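Local coordinates for agarase (Pseudoalteromonas fuliginea, PDB 6XJ9), which is a glycoside hydrolase of family GH50 that probably cleaves the agarose chains of red-algal cell walls, at residues 222-227 against 235-240. Numbering follows the deposited sequence.
Sequences IVDEFG and AGKVHS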
loop_
_atom_site.group_PDB
_atom_site.type_symbol
_atom_site.label_atom_id
_atom_site.label_comp_id
_atom_site.label_asym_id
_atom_site.label_seq_id
_atom_site.Cartn_x
_atom_site.Cartn_y
_atom_site.Cartn_z
ATOM N N ILE A 222 -18.794 -3.734 20.345
ATOM C CA ILE A 222 -17.593 -3.428 19.583
ATOM C C ILE A 222 -17.449 -4.384 18.396
ATOM O O ILE A 222 -16.634 -4.142 17.510
ATOM C CB ILE A 222 -16.348 -3.418 20.502
ATOM C CG1 ILE A 222 -16.161 -4.742 21.247
ATOM C CG2 ILE A 222 -16.431 -2.237 21.460
ATOM C CD1 ILE A 222 -14.826 -4.867 21.986
ATOM N N VAL A 223 -18.253 -5.453 18.380
ATOM C CA VAL A 223 -18.237 -6.453 17.315
ATOM C C VAL A 223 -19.557 -6.399 16.538
ATOM O O VAL A 223 -20.622 -6.325 17.150
ATOM C CB VAL A 223 -17.997 -7.860 17.899
ATOM C CG1 VAL A 223 -17.698 -8.882 16.818
ATOM C CG2 VAL A 223 -16.880 -7.859 18.932
ATOM N N ASP A 224 -19.486 -6.423 15.197
ATOM C CA ASP A 224 -20.685 -6.492 14.360
ATOM C C ASP A 224 -21.007 -7.950 14.042
ATOM O O ASP A 224 -20.389 -8.856 14.599
ATOM C CB ASP A 224 -20.604 -5.600 13.117
ATOM C CG ASP A 224 -19.659 -6.110 12.035
ATOM O OD1 ASP A 224 -19.287 -7.295 12.080
ATOM O OD2 ASP A 224 -19.290 -5.318 11.163
ATOM N N GLU A 225 -21.977 -8.171 13.141
ATOM C CA GLU A 225 -22.487 -9.514 12.901
ATOM C C GLU A 225 -21.491 -10.329 12.077
ATOM O O GLU A 225 -21.656 -11.542 11.958
ATOM C CB GLU A 225 -23.868 -9.484 12.232
ATOM C CG GLU A 225 -23.831 -9.080 10.768
ATOM C CD GLU A 225 -23.998 -7.591 10.519
ATOM O OE1 GLU A 225 -23.585 -6.796 11.398
ATOM O OE2 GLU A 225 -24.550 -7.222 9.447
ATOM N N PHE A 226 -20.483 -9.649 11.500
ATOM C CA PHE A 226 -19.465 -10.302 10.682
ATOM C C PHE A 226 -18.197 -10.558 11.502
ATOM O O PHE A 226 -17.206 -11.072 10.979
ATOM C CB PHE A 226 -19.144 -9.475 9.437
ATOM C CG PHE A 226 -20.315 -9.232 8.515
ATOM C CD1 PHE A 226 -20.884 -10.275 7.794
ATOM C CD2 PHE A 226 -20.862 -7.964 8.388
ATOM C CE1 PHE A 226 -21.968 -10.048 6.955
ATOM C CE2 PHE A 226 -21.948 -7.735 7.549
ATOM C CZ PHE A 226 -22.503 -8.778 6.837
ATOM N N GLY A 227 -18.247 -10.190 12.787
ATOM C CA GLY A 227 -17.105 -10.295 13.681
ATOM C C GLY A 227 -16.107 -9.160 13.473
ATOM O O GLY A 227 -14.938 -9.300 13.827
ATOM N N ALA A 235 -10.341 -0.065 6.123
ATOM C CA ALA A 235 -10.155 -0.557 4.764
ATOM C C ALA A 235 -10.471 -2.051 4.703
ATOM O O ALA A 235 -9.906 -2.842 5.460
ATOM C CB ALA A 235 -8.742 -0.262 4.314
ATOM N N GLY A 236 -11.398 -2.432 3.811
ATOM C CA GLY A 236 -11.820 -3.820 3.670
ATOM C C GLY A 236 -12.986 -4.223 4.580
ATOM O O GLY A 236 -13.368 -5.391 4.622
ATOM N N LYS A 237 -13.584 -3.264 5.294
ATOM C CA LYS A 237 -14.730 -3.578 6.133
ATOM C C LYS A 237 -15.938 -3.926 5.256
ATOM O O LYS A 237 -16.247 -3.197 4.316
ATOM C CB LYS A 237 -15.051 -2.405 7.067
ATOM C CG LYS A 237 -16.312 -2.576 7.909
ATOM C CD LYS A 237 -16.447 -1.596 9.074
ATOM C CE LYS A 237 -17.605 -1.942 9.987
ATOM N NZ LYS A 237 -17.699 -1.037 11.165
ATOM N N VAL A 238 -16.629 -5.016 5.609
ATOM C CA VAL A 238 -17.820 -5.514 4.933
ATOM C C VAL A 238 -19.048 -4.860 5.565
ATOM O O VAL A 238 -19.158 -4.784 6.792
ATOM C CB VAL A 238 -17.896 -7.053 5.043
ATOM C CG1 VAL A 238 -19.302 -7.584 4.777
ATOM C CG2 VAL A 238 -16.903 -7.741 4.117
ATOM N N HIS A 239 -19.984 -4.405 4.718
ATOM C CA HIS A 239 -21.185 -3.757 5.225
ATOM C C HIS A 239 -22.437 -4.607 5.012
ATOM O O HIS A 239 -23.417 -4.443 5.734
ATOM C CB HIS A 239 -21.315 -2.322 4.696
ATOM C CG HIS A 239 -20.328 -1.398 5.324
ATOM N ND1 HIS A 239 -20.435 -0.998 6.642
ATOM C CD2 HIS A 239 -19.216 -0.808 4.831
ATOM C CE1 HIS A 239 -19.438 -0.186 6.935
ATOM N NE2 HIS A 239 -18.675 -0.057 5.841
ATOM N N SER A 240 -22.405 -5.510 4.026
ATOM C CA SER A 240 -23.554 -6.364 3.775
ATOM C C SER A 240 -23.089 -7.747 3.342
ATOM O O SER A 240 -22.046 -7.883 2.704
ATOM C CB SER A 240 -24.494 -5.757 2.756
ATOM O OG SER A 240 -23.868 -5.663 1.482
HETATM O O HOH W 1 -21.044 -4.279 8.735
HETATM O O HOH W 2 -20.384 -2.507 11.530
HETATM O O HOH W 3 -23.763 -4.266 8.577
#
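F226 and V238 bring the two irregular segments closest, their CA atoms 7.7 Å apart, and no direct hydrogen bond links 222-227 to 235-240. The first segment folds into a type I beta turn from D224 to G227, closed by G227 N to D224 O; the second runs extended through K237 and V238. V238 turns CG1 over one face of the F226 ring, 3.9 Å from the ring centroid and 11° off its normal, a CH-pi contact. CG of E225 covers the opposite face, so the ring is sandwiched, while H239 O lies near its edge. Replacing F226 by alanine would strip the ring from between them and is likely to leave V238 CG1 and E225 CG facing a gap, costing the turn its main apolar hold on 235-240. Both segments belong to the long loop that leads from strand 199-210 to helix 242-252. Within it D224 forms an Asx turn: OD1 accepts F226 N at 2.7 Å, from 44° above the carboxylate plane, CG having swung between backbone N and carbonyl carbon (chi1 73°). Its OD2 stays 4.6 Å from K237 NZ, too far for a salt bridge, with a water between them whose bond to NZ is weak; NZ of the extended lysine hydrogen-bonds to N229 O and Q232 O. Two other waters join D224 OD2 to V238 O and E225 OE2 to H239 O.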